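Local coordinates for protein single domain haemoglobin (Campylobacter jejuni, PDB 2WY4) that binds heme b through a histidine-ligated iron and, as a bacterial globin, probably binds oxygen and may take part in nitric oxide detoxification, at residues K65-L70 and E120-K125; P36-M41 and E91-I96; K79-H84 and I131-K136. All coordinates share one frame; numbering follows the deposited sequence. Where two conformers were deposited one is given.

Contact 1: K65-L70 and E120-K125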
loop_
_atom_site.group_PDB
_atom_site.type_symbol
_atom_site.label_atom_id
_atom_site.label_comp_id
_atom_site.label_asym_id
_atom_site.label_seq_id
_atom_site.Cartn_x
_atom_site.Cartn_y
_atom_site.Cartn_z
ATOM N N LYS A 65 -10.408 5.123 1.404
ATOM C CA LYS A 65 -11.756 5.568 1.060
ATOM C C LYS A 65 -12.768 4.444 1.077
ATOM O O LYS A 65 -13.923 4.658 1.438
ATOM C CB LYS A 65 -11.789 6.177 -0.347
ATOM C CG LYS A 65 -11.144 7.550 -0.510
ATOM C CD LYS A 65 -10.971 7.939 -2.006
ATOM C CE LYS A 65 -12.237 7.788 -2.814
ATOM N NZ LYS A 65 -13.313 8.777 -2.546
ATOM N N ASN A 66 -12.325 3.248 0.723
ATOM C CA ASN A 66 -13.223 2.110 0.621
ATOM C C ASN A 66 -13.010 1.073 1.706
ATOM O O ASN A 66 -13.399 -0.092 1.563
ATOM C CB ASN A 66 -13.078 1.465 -0.765
ATOM C CG ASN A 66 -13.514 2.393 -1.883
ATOM O OD1 ASN A 66 -12.679 2.924 -2.642
ATOM N ND2 ASN A 66 -14.818 2.618 -1.962
ATOM N N ILE A 67 -12.421 1.508 2.811
ATOM C CA ILE A 67 -12.028 0.512 3.822
ATOM C C ILE A 67 -13.192 -0.321 4.415
ATOM O O ILE A 67 -13.001 -1.468 4.797
ATOM C CB ILE A 67 -11.211 1.159 4.926
ATOM C CG1 ILE A 67 -10.496 0.073 5.762
ATOM C CG2 ILE A 67 -12.109 2.027 5.786
ATOM C CD1 ILE A 67 -9.569 -0.798 4.950
ATOM N N GLU A 68 -14.398 0.238 4.438
ATOM C CA GLU A 68 -15.580 -0.489 4.929
ATOM C C GLU A 68 -16.080 -1.522 3.925
ATOM O O GLU A 68 -16.813 -2.437 4.285
ATOM C CB GLU A 68 -16.715 0.489 5.216
ATOM C CG GLU A 68 -16.447 1.386 6.402
ATOM C CD GLU A 68 -17.547 2.412 6.602
ATOM O OE1 GLU A 68 -17.469 3.495 5.987
ATOM O OE2 GLU A 68 -18.512 2.131 7.349
ATOM N N ASN A 69 -15.727 -1.357 2.652
ATOM C CA ASN A 69 -16.158 -2.299 1.626
ATOM C C ASN A 69 -15.183 -2.274 0.461
ATOM O O ASN A 69 -15.364 -1.493 -0.492
ATOM C CB ASN A 69 -17.570 -1.945 1.158
ATOM C CG ASN A 69 -18.123 -2.923 0.145
ATOM O OD1 ASN A 69 -19.216 -2.698 -0.434
ATOM N ND2 ASN A 69 -17.397 -4.015 -0.085
ATOM N N LEU A 70 -14.158 -3.122 0.543
ATOM C CA LEU A 70 -13.099 -3.117 -0.457
ATOM C C LEU A 70 -13.582 -3.545 -1.839
ATOM O O LEU A 70 -12.895 -3.290 -2.825
ATOM C CB LEU A 70 -11.898 -3.944 0.008
ATOM C CG LEU A 70 -11.180 -3.430 1.259
ATOM C CD1 LEU A 70 -10.061 -4.400 1.640
ATOM C CD2 LEU A 70 -10.631 -2.024 1.071
ATOM N N GLU A 120 -2.441 -1.138 10.925
ATOM C CA GLU A 120 -1.981 -2.529 10.908
ATOM C C GLU A 120 -3.143 -3.424 10.471
ATOM O O GLU A 120 -3.010 -4.303 9.612
ATOM C CB GLU A 120 -1.517 -2.994 12.290
ATOM C CG GLU A 120 -0.316 -2.262 12.823
ATOM C CD GLU A 120 0.188 -2.874 14.118
ATOM O OE1 GLU A 120 -0.540 -3.701 14.712
ATOM O OE2 GLU A 120 1.310 -2.531 14.525
ATOM N N VAL A 121 -4.305 -3.187 11.073
ATOM C CA VAL A 121 -5.499 -3.941 10.733
ATOM C C VAL A 121 -5.955 -3.702 9.274
ATOM O O VAL A 121 -6.270 -4.651 8.528
ATOM C CB VAL A 121 -6.623 -3.595 11.728
ATOM C CG1 VAL A 121 -7.912 -4.231 11.342
ATOM C CG2 VAL A 121 -6.247 -4.052 13.149
ATOM N N ALA A 122 -6.021 -2.441 8.884
ATOM C CA ALA A 122 -6.445 -2.102 7.539
ATOM C C ALA A 122 -5.517 -2.716 6.525
ATOM O O ALA A 122 -5.977 -3.233 5.520
ATOM C CB ALA A 122 -6.491 -0.609 7.339
ATOM N N TYR A 123 -4.216 -2.606 6.750
ATOM C CA TYR A 123 -3.284 -3.178 5.786
ATOM C C TYR A 123 -3.523 -4.677 5.598
ATOM O O TYR A 123 -3.507 -5.195 4.500
ATOM C CB TYR A 123 -1.810 -2.925 6.135
ATOM C CG TYR A 123 -0.915 -3.549 5.070
ATOM C CD1 TYR A 123 -0.692 -2.878 3.862
ATOM C CD2 TYR A 123 -0.429 -4.825 5.201
ATOM C CE1 TYR A 123 0.032 -3.429 2.876
ATOM C CE2 TYR A 123 0.331 -5.391 4.211
ATOM C CZ TYR A 123 0.534 -4.707 3.026
ATOM O OH TYR A 123 1.279 -5.290 2.020
ATOM N N GLY A 124 -3.744 -5.395 6.699
ATOM C CA GLY A 124 -3.997 -6.797 6.543
ATOM C C GLY A 124 -5.172 -7.048 5.621
ATOM O O GLY A 124 -5.131 -7.953 4.788
ATOM N N LYS A 125 -6.227 -6.255 5.771
ATOM C CA LYS A 125 -7.409 -6.435 4.956
ATOM C C LYS A 125 -7.179 -6.068 3.483
ATOM O O LYS A 125 -7.642 -6.754 2.581
ATOM C CB LYS A 125 -8.554 -5.611 5.519
ATOM C CG LYS A 125 -9.052 -6.112 6.859
ATOM C CD LYS A 125 -10.037 -5.149 7.467
ATOM C CE LYS A 125 -10.553 -5.627 8.823
ATOM N NZ LYS A 125 -11.760 -4.861 9.235
#
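The backbones of Ile67 and Ala122 come nearest here, with CA 7.2 Å from CA, where a type I turn running from Asn66 to Asn69 is set against the middle of helix 113-139. In the globin fold this is the link between the distal helix 51-65 and the proximal helix 74-86, laid over the long C-terminal helix. The turn is closed by Asn69 N bonded to Asn66 O at 2.9 Å, and the chain then enters a short 3-10 turn at Leu70. Two aliphatic side chains, Ile67 and Leu70, thus reach the same helix from successive points of the loop. In Ile67 CG1 stands anti to the backbone N (chi1 -165°), and the CD1 methyl at its end meets the CB methyl of Ala122 at 3.9 Å, a plain methyl-to-methyl contact. Ile67 also packs on Ile9 of helix 4-34, so it joins three parts of the fold. Leu70 faces Lys125, one turn along the helix from Ala122. Its CD2 branch turns back to Ile67, with CD2 of Leu70 4.2 Å from CD1 of Ile67, while its CD1 branch points at the helix backbone. No hydrogen bond crosses between the two segments. Tyr123 points to the other side of the helix, where its OH bonds to Tyr94 O and its side chain touches the heme. The closest approach is to the backbone: CD1 of Leu70 lies 3.5 Å from Lys125 O, meeting the carbonyl from its flank, with a C-O...CD1 angle of about 95°.

Contact 2: P36-M41 and E91-I96. With HEM (protoporphyrin IX containing Fe), chain B.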
loop_
_atom_site.group_PDB
_atom_site.type_symbol
_atom_site.label_atom_id
_atom_site.label_comp_id
_atom_site.label_asym_id
_atom_site.label_seq_id
_atom_site.Cartn_x
_atom_site.Cartn_y
_atom_site.Cartn_z
ATOM N N PRO A 36 16.612 -5.060 -0.550
ATOM C CA PRO A 36 17.157 -4.641 -1.846
ATOM C C PRO A 36 16.823 -5.632 -2.966
ATOM O O PRO A 36 16.749 -5.238 -4.128
ATOM C CB PRO A 36 18.666 -4.614 -1.580
ATOM C CG PRO A 36 18.849 -5.471 -0.356
ATOM C CD PRO A 36 17.660 -5.230 0.482
ATOM N N GLU A 37 16.573 -6.880 -2.609
ATOM C CA GLU A 37 16.250 -7.893 -3.583
ATOM C C GLU A 37 14.988 -7.566 -4.375
ATOM O O GLU A 37 14.837 -8.038 -5.497
ATOM C CB GLU A 37 16.112 -9.255 -2.916
ATOM C CG GLU A 37 14.957 -9.442 -1.977
ATOM C CD GLU A 37 15.261 -9.033 -0.548
ATOM O OE1 GLU A 37 16.297 -8.398 -0.297
ATOM O OE2 GLU A 37 14.454 -9.368 0.335
ATOM N N VAL A 38 14.089 -6.758 -3.819
ATOM C CA VAL A 38 12.874 -6.417 -4.577
ATOM C C VAL A 38 13.087 -5.239 -5.514
ATOM O O VAL A 38 12.291 -5.055 -6.438
ATOM C CB VAL A 38 11.614 -6.155 -3.677
ATOM C CG1 VAL A 38 11.412 -7.271 -2.684
ATOM C CG2 VAL A 38 11.708 -4.808 -2.995
ATOM N N LYS A 39 14.152 -4.461 -5.328
ATOM C CA LYS A 39 14.311 -3.241 -6.122
ATOM C C LYS A 39 14.225 -3.440 -7.643
ATOM O O LYS A 39 13.553 -2.665 -8.310
ATOM C CB LYS A 39 15.561 -2.427 -5.731
ATOM C CG LYS A 39 15.552 -0.986 -6.263
ATOM C CD LYS A 39 16.666 -0.111 -5.677
ATOM C CE LYS A 39 18.004 -0.444 -6.269
ATOM N NZ LYS A 39 18.940 0.666 -5.924
ATOM N N PRO A 40 14.915 -4.433 -8.211
ATOM C CA PRO A 40 14.865 -4.602 -9.680
ATOM C C PRO A 40 13.488 -4.893 -10.262
ATOM O O PRO A 40 13.331 -4.815 -11.491
ATOM C CB PRO A 40 15.791 -5.794 -9.922
ATOM C CG PRO A 40 16.718 -5.751 -8.793
ATOM C CD PRO A 40 15.873 -5.366 -7.591
ATOM N N MET A 41 12.525 -5.259 -9.424
ATOM C CA MET A 41 11.161 -5.456 -9.887
ATOM C C MET A 41 10.554 -4.115 -10.344
ATOM O O MET A 41 9.718 -4.059 -11.260
ATOM C CB MET A 41 10.314 -6.025 -8.768
ATOM C CG MET A 41 10.744 -7.398 -8.298
ATOM S SD MET A 41 9.877 -7.961 -6.795
ATOM C CE MET A 41 8.331 -8.447 -7.386
ATOM N N GLU A 91 2.264 -13.695 -2.711
ATOM C CA GLU A 91 1.625 -13.523 -1.425
ATOM C C GLU A 91 2.646 -13.176 -0.372
ATOM O O GLU A 91 2.400 -12.331 0.474
ATOM C CB GLU A 91 0.914 -14.812 -0.977
ATOM C CG GLU A 91 -0.104 -15.383 -1.941
ATOM C CD GLU A 91 -0.702 -16.685 -1.443
ATOM O OE1 GLU A 91 -0.629 -16.943 -0.202
ATOM O OE2 GLU A 91 -1.238 -17.454 -2.292
ATOM N N GLU A 92 3.801 -13.837 -0.412
ATOM C CA GLU A 92 4.810 -13.654 0.606
ATOM C C GLU A 92 5.521 -12.309 0.575
ATOM O O GLU A 92 6.288 -12.001 1.469
ATOM C CB GLU A 92 5.854 -14.783 0.516
ATOM C CG GLU A 92 5.319 -16.150 0.856
ATOM C CD GLU A 92 4.343 -16.717 -0.147
ATOM O OE1 GLU A 92 4.541 -16.512 -1.364
ATOM O OE2 GLU A 92 3.373 -17.419 0.282
ATOM N N HIS A 93 5.302 -11.506 -0.476
ATOM C CA HIS A 93 5.900 -10.157 -0.487
ATOM C C HIS A 93 5.033 -9.190 0.293
ATOM O O HIS A 93 5.515 -8.195 0.737
ATOM C CB HIS A 93 6.011 -9.593 -1.895
ATOM C CG HIS A 93 7.084 -10.208 -2.739
ATOM N ND1 HIS A 93 6.801 -10.878 -3.906
ATOM C CD2 HIS A 93 8.431 -10.213 -2.610
ATOM C CE1 HIS A 93 7.937 -11.294 -4.445
ATOM N NE2 HIS A 93 8.942 -10.876 -3.693
ATOM N N TYR A 94 3.754 -9.493 0.455
ATOM C CA TYR A 94 2.857 -8.564 1.126
ATOM C C TYR A 94 3.259 -8.247 2.580
ATOM O O TYR A 94 3.132 -7.084 2.981
ATOM C CB TYR A 94 1.365 -8.940 0.964
ATOM C CG TYR A 94 0.824 -8.594 -0.392
ATOM C CD1 TYR A 94 1.026 -9.433 -1.468
ATOM C CD2 TYR A 94 0.158 -7.395 -0.611
ATOM C CE1 TYR A 94 0.589 -9.098 -2.718
ATOM C CE2 TYR A 94 -0.281 -7.056 -1.859
ATOM C CZ TYR A 94 -0.076 -7.909 -2.902
ATOM O OH TYR A 94 -0.542 -7.574 -4.156
ATOM N N PRO A 95 3.721 -9.221 3.400
ATOM C CA PRO A 95 4.213 -8.852 4.728
ATOM C C PRO A 95 5.449 -7.896 4.701
ATOM O O PRO A 95 5.692 -7.143 5.667
ATOM C CB PRO A 95 4.561 -10.212 5.356
ATOM C CG PRO A 95 3.739 -11.178 4.635
ATOM C CD PRO A 95 3.728 -10.683 3.221
ATOM N N ILE A 96 6.244 -7.949 3.636
ATOM C CA ILE A 96 7.378 -7.044 3.503
ATOM C C ILE A 96 6.863 -5.630 3.308
ATOM O O ILE A 96 7.267 -4.690 3.964
ATOM C CB ILE A 96 8.278 -7.473 2.326
ATOM C CG1 ILE A 96 8.955 -8.799 2.659
ATOM C CG2 ILE A 96 9.289 -6.428 2.055
ATOM C CD1 ILE A 96 9.709 -9.415 1.481
HETATM C CHA HEM B . 3.079 -1.342 -8.983
HETATM C CHB HEM B . -0.096 -0.648 -5.438
HETATM C CHC HEM B . 1.896 -4.292 -2.993
HETATM C CHD HEM B . 5.470 -4.533 -6.268
HETATM C C1A HEM B . 2.014 -0.894 -8.298
HETATM C C2A HEM B . 1.096 0.127 -8.704
HETATM C C3A HEM B . 0.209 0.348 -7.717
HETATM C C4A HEM B . 0.579 -0.557 -6.646
HETATM C CMA HEM B . -0.963 1.341 -7.737
HETATM C CAA HEM B . 1.136 0.837 -10.080
HETATM C CBA HEM B . 0.865 -0.140 -11.227
HETATM C CGA HEM B . -0.540 -0.253 -11.723
HETATM O O1A HEM B . -1.384 0.629 -11.415
HETATM O O2A HEM B . -0.800 -1.234 -12.507
HETATM C C1B HEM B . 0.192 -1.556 -4.455
HETATM C C2B HEM B . -0.536 -1.712 -3.247
HETATM C C3B HEM B . 0.017 -2.731 -2.567
HETATM C C4B HEM B . 1.103 -3.240 -3.330
HETATM C CMB HEM B . -1.675 -0.809 -2.793
HETATM C CAB HEM B . -0.336 -3.295 -1.184
HETATM C CBB HEM B . -1.586 -3.509 -0.815
HETATM C C1C HEM B . 3.010 -4.735 -3.664
HETATM C C2C HEM B . 3.881 -5.809 -3.337
HETATM C C3C HEM B . 4.847 -5.833 -4.231
HETATM C C4C HEM B . 4.665 -4.751 -5.164
HETATM C CMC HEM B . 3.651 -6.792 -2.178
HETATM C CAC HEM B . 6.000 -6.822 -4.267
HETATM C CBC HEM B . 7.255 -6.364 -4.182
HETATM C C1D HEM B . 5.117 -3.684 -7.298
HETATM C C2D HEM B . 5.929 -3.501 -8.439
HETATM C C3D HEM B . 5.224 -2.526 -9.313
HETATM C C4D HEM B . 4.027 -2.223 -8.600
HETATM C CMD HEM B . 7.249 -4.185 -8.721
HETATM C CAD HEM B . 5.668 -1.950 -10.646
HETATM C CBD HEM B . 6.142 -0.518 -10.416
HETATM C CGD HEM B . 6.900 0.068 -11.569
HETATM O O1D HEM B . 7.948 0.670 -11.309
HETATM O O2D HEM B . 6.405 -0.064 -12.720
HETATM N NA HEM B . 1.695 -1.307 -7.022
HETATM N NB HEM B . 1.179 -2.508 -4.496
HETATM N NC HEM B . 3.508 -4.100 -4.792
HETATM N ND HEM B . 3.987 -2.905 -7.397
HETATM FE FE HEM B . 2.581 -2.711 -5.941
#
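Val38 and Met41, from a 3-10 segment, close on the imidazole of His93 at the rim of the globin heme crevice, where the chain after helix 4-34 meets the corner leading from the proximal helix 74-86 into helix 94-109. The ring is touched at two different atoms. CG1 of Val38 comes to CD2 of His93 at 4.2 Å, the two side chains sliding past each other in opposite directions, while CE of Met41, coming from the opposite direction, reaches CE1 of His93 at 4.1 Å. Both approaches are oblique to the ring. The sulfur-aromatic contact is oblique too: Met41 SD is 4.8 Å from the centroid of the His93 ring and 29° off its normal. The vinyl carbon CBC of the heme lies over a face of the imidazole, on the same side of the ring plane as SD and CE of Met41, so methionine and vinyl share that side. A bend at the end of the Met41 chain (chi3 77°) turns CE toward the vinyl end and the ring, with CE of Met41 4.0 Å from heme CBC. His93 also presses CB against heme CAC at 3.6 Å. Tyr94, beside it, takes the next heme substituent in a CH-pi contact: the heme methyl CMC sits 3.6 Å above the Tyr94 ring plane, over its centre. No hydrogen bond joins the two segments; ND1 of His93 is bonded to the backbone N of Lys90, just before the segment. Taking a backbone N-H at ND1 is consistent with a neutral ring protonated at NE2, which would fit a ring packed beside a vinyl and a thioether.

Contact 3: K79-H84 and I131-K136. With HEM (protoporphyrin IX containing Fe), chain B.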
loop_
_atom_site.group_PDB
_atom_site.type_symbol
_atom_site.label_atom_id
_atom_site.label_comp_id
_atom_site.label_asym_id
_atom_site.label_seq_id
_atom_site.Cartn_x
_atom_site.Cartn_y
_atom_site.Cartn_z
ATOM N N LYS A 79 -6.827 -4.020 -12.113
ATOM C CA LYS A 79 -5.835 -3.517 -13.050
ATOM C C LYS A 79 -4.449 -3.514 -12.455
ATOM O O LYS A 79 -3.477 -3.848 -13.155
ATOM C CB LYS A 79 -6.180 -2.114 -13.513
ATOM C CG LYS A 79 -7.578 -1.972 -14.054
ATOM C CD LYS A 79 -7.936 -3.107 -14.997
ATOM C CE LYS A 79 -9.353 -2.977 -15.517
ATOM N NZ LYS A 79 -10.409 -3.175 -14.449
ATOM N N VAL A 80 -4.339 -3.151 -11.178
ATOM C CA VAL A 80 -3.037 -3.182 -10.530
ATOM C C VAL A 80 -2.528 -4.637 -10.487
ATOM O O VAL A 80 -1.360 -4.887 -10.710
ATOM C CB VAL A 80 -3.082 -2.656 -9.095
ATOM C CG1 VAL A 80 -1.717 -2.779 -8.463
ATOM C CG2 VAL A 80 -3.566 -1.194 -9.068
ATOM N N ALA A 81 -3.436 -5.589 -10.264
ATOM C CA ALA A 81 -3.068 -7.002 -10.209
ATOM C C ALA A 81 -2.313 -7.458 -11.450
ATOM O O ALA A 81 -1.496 -8.386 -11.367
ATOM C CB ALA A 81 -4.288 -7.790 -10.063
ATOM N N ILE A 82 -2.601 -6.867 -12.614
ATOM C CA ILE A 82 -1.926 -7.283 -13.819
ATOM C C ILE A 82 -0.445 -6.957 -13.716
ATOM O O ILE A 82 0.429 -7.759 -14.069
ATOM C CB ILE A 82 -2.525 -6.572 -15.022
ATOM C CG1 ILE A 82 -3.975 -7.020 -15.237
ATOM C CG2 ILE A 82 -1.700 -6.817 -16.285
ATOM C CD1 ILE A 82 -4.717 -6.083 -16.189
ATOM N N THR A 83 -0.143 -5.781 -13.199
ATOM C CA THR A 83 1.254 -5.398 -13.035
ATOM C C THR A 83 1.949 -6.310 -12.041
ATOM O O THR A 83 3.024 -6.856 -12.301
ATOM C CB THR A 83 1.319 -3.963 -12.517
ATOM O OG1 THR A 83 0.855 -3.096 -13.552
ATOM C CG2 THR A 83 2.747 -3.546 -12.188
ATOM N N HIS A 84 1.301 -6.510 -10.911
ATOM C CA HIS A 84 1.874 -7.338 -9.860
ATOM C C HIS A 84 2.137 -8.775 -10.327
ATOM O O HIS A 84 3.228 -9.302 -10.120
ATOM C CB HIS A 84 0.920 -7.348 -8.682
ATOM C CG HIS A 84 0.973 -6.114 -7.829
ATOM N ND1 HIS A 84 0.074 -5.882 -6.804
ATOM C CD2 HIS A 84 1.818 -5.057 -7.833
ATOM C CE1 HIS A 84 0.392 -4.751 -6.193
ATOM N NE2 HIS A 84 1.434 -4.221 -6.815
ATOM N N ILE A 131 -4.132 -9.912 -2.684
ATOM C CA ILE A 131 -3.635 -11.293 -2.771
ATOM C C ILE A 131 -4.656 -12.221 -3.413
ATOM O O ILE A 131 -4.313 -13.044 -4.270
ATOM C CB ILE A 131 -3.260 -11.815 -1.362
ATOM C CG1 ILE A 131 -1.988 -11.126 -0.839
ATOM C CG2 ILE A 131 -3.015 -13.323 -1.371
ATOM C CD1 ILE A 131 -1.772 -11.284 0.676
ATOM N N ASP A 132 -5.905 -12.100 -2.993
ATOM C CA ASP A 132 -6.937 -13.020 -3.491
ATOM C C ASP A 132 -7.203 -12.836 -4.977
ATOM O O ASP A 132 -7.386 -13.815 -5.725
ATOM C CB ASP A 132 -8.253 -12.908 -2.702
ATOM C CG ASP A 132 -8.155 -13.464 -1.265
ATOM O OD1 ASP A 132 -7.159 -14.143 -0.912
ATOM O OD2 ASP A 132 -9.022 -13.219 -0.407
ATOM N N ILE A 133 -7.209 -11.589 -5.433
ATOM C CA ILE A 133 -7.406 -11.304 -6.850
ATOM C C ILE A 133 -6.209 -11.824 -7.667
ATOM O O ILE A 133 -6.387 -12.458 -8.719
ATOM C CB ILE A 133 -7.630 -9.774 -7.077
ATOM C CG1 ILE A 133 -9.042 -9.395 -6.654
ATOM C CG2 ILE A 133 -7.397 -9.346 -8.511
ATOM C CD1 ILE A 133 -9.341 -7.934 -6.659
ATOM N N GLU A 134 -5.002 -11.576 -7.156
ATOM C CA GLU A 134 -3.792 -12.020 -7.800
ATOM C C GLU A 134 -3.669 -13.551 -7.816
ATOM O O GLU A 134 -3.226 -14.135 -8.800
ATOM C CB GLU A 134 -2.586 -11.309 -7.170
ATOM C CG GLU A 134 -2.580 -9.834 -7.597
ATOM C CD GLU A 134 -1.737 -8.908 -6.738
ATOM O OE1 GLU A 134 -0.838 -9.396 -6.011
ATOM O OE2 GLU A 134 -1.947 -7.673 -6.819
ATOM N N LYS A 135 -4.083 -14.195 -6.735
ATOM C CA LYS A 135 -4.051 -15.656 -6.677
ATOM C C LYS A 135 -4.865 -16.224 -7.817
ATOM O O LYS A 135 -4.433 -17.175 -8.480
ATOM C CB LYS A 135 -4.575 -16.156 -5.330
ATOM C CG LYS A 135 -3.520 -16.317 -4.272
ATOM C CD LYS A 135 -4.129 -16.823 -2.963
ATOM C CE LYS A 135 -4.705 -18.218 -3.106
ATOM N NZ LYS A 135 -5.124 -18.790 -1.779
ATOM N N LYS A 136 -6.049 -15.656 -8.048
ATOM C CA LYS A 136 -6.884 -16.086 -9.162
ATOM C C LYS A 136 -6.153 -15.895 -10.471
ATOM O O LYS A 136 -6.211 -16.756 -11.343
ATOM C CB LYS A 136 -8.214 -15.334 -9.204
ATOM C CG LYS A 136 -9.229 -15.836 -8.212
ATOM C CD LYS A 136 -10.625 -15.327 -8.548
ATOM C CE LYS A 136 -11.551 -15.356 -7.335
ATOM N NZ LYS A 136 -11.756 -16.717 -6.755
HETATM C CHA HEM B . 3.079 -1.342 -8.983
HETATM C CHB HEM B . -0.096 -0.648 -5.438
HETATM C CHC HEM B . 1.896 -4.292 -2.993
HETATM C CHD HEM B . 5.470 -4.533 -6.268
HETATM C C1A HEM B . 2.014 -0.894 -8.298
HETATM C C2A HEM B . 1.096 0.127 -8.704
HETATM C C3A HEM B . 0.209 0.348 -7.717
HETATM C C4A HEM B . 0.579 -0.557 -6.646
HETATM C CMA HEM B . -0.963 1.341 -7.737
HETATM C CAA HEM B . 1.136 0.837 -10.080
HETATM C CBA HEM B . 0.865 -0.140 -11.227
HETATM C CGA HEM B . -0.540 -0.253 -11.723
HETATM O O1A HEM B . -1.384 0.629 -11.415
HETATM O O2A HEM B . -0.800 -1.234 -12.507
HETATM C C1B HEM B . 0.192 -1.556 -4.455
HETATM C C2B HEM B . -0.536 -1.712 -3.247
HETATM C C3B HEM B . 0.017 -2.731 -2.567
HETATM C C4B HEM B . 1.103 -3.240 -3.330
HETATM C CMB HEM B . -1.675 -0.809 -2.793
HETATM C CAB HEM B . -0.336 -3.295 -1.184
HETATM C CBB HEM B . -1.586 -3.509 -0.815
HETATM C C1C HEM B . 3.010 -4.735 -3.664
HETATM C C2C HEM B . 3.881 -5.809 -3.337
HETATM C C3C HEM B . 4.847 -5.833 -4.231
HETATM C C4C HEM B . 4.665 -4.751 -5.164
HETATM C CMC HEM B . 3.651 -6.792 -2.178
HETATM C CAC HEM B . 6.000 -6.822 -4.267
HETATM C CBC HEM B . 7.255 -6.364 -4.182
HETATM C C1D HEM B . 5.117 -3.684 -7.298
HETATM C C2D HEM B . 5.929 -3.501 -8.439
HETATM C C3D HEM B . 5.224 -2.526 -9.313
HETATM C C4D HEM B . 4.027 -2.223 -8.600
HETATM C CMD HEM B . 7.249 -4.185 -8.721
HETATM C CAD HEM B . 5.668 -1.950 -10.646
HETATM C CBD HEM B . 6.142 -0.518 -10.416
HETATM C CGD HEM B . 6.900 0.068 -11.569
HETATM O O1D HEM B . 7.948 0.670 -11.309
HETATM O O2D HEM B . 6.405 -0.064 -12.720
HETATM N NA HEM B . 1.695 -1.307 -7.022
HETATM N NB HEM B . 1.179 -2.508 -4.496
HETATM N NC HEM B . 3.508 -4.100 -4.792
HETATM N ND HEM B . 3.987 -2.905 -7.397
HETATM FE FE HEM B . 2.581 -2.711 -5.941
#
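The carboxylate of Glu134 is gripped by two groups: OE2 accepts the N-H of His84 ND1 at 2.7 Å, and OE1 bonds to Tyr94 OH. His84 is the axial ligand of the heme iron, with NE2 2.1 Å from FE, so its imidazole is held at both nitrogens. The bond to Glu134 has an N-H...O angle of 157° and lies close to the ring plane. On the acid it arrives from the syn side, 31° out of the carboxylate plane, and the planes of imidazole and carboxylate stand 84° apart. A chain extended beyond CG carries the acid from helix 113-139 to the ring. CB of Ala81 packs on this chain at 3.6 Å from Glu134 CG. On the heme side CG1 of Val80 lies over a face of the His84 ring, offset toward its rim, and Thr83 OG1 donates to propionate O2A at 2.7 Å. This proximal His-carboxylate bond resembles that of heme peroxidases; it fixes the rotation of the imidazole and would be expected to make it a stronger electron donor to the iron, affecting ligand binding and redox behaviour.

Contacts 1 and 3 both use helix 113-139, their centres 17 Å apart, yet differ in kind: contact 1 is partly buried and apolar, and its touching side chains lie away from the heme-binding residues, whereas contact 3 is buried and turns on a carboxylate hydrogen-bonded to the iron ligand. Contact 2, also partly buried, lies on the opposite side of the chain's centre from contact 1 and shares the heme with contact 3, meeting its vinyl and methyl rim rather than its iron. Tyr94 of contact 2 ties the three together, reaching both segments of helix 113-139, one with its backbone and the other with its side chain.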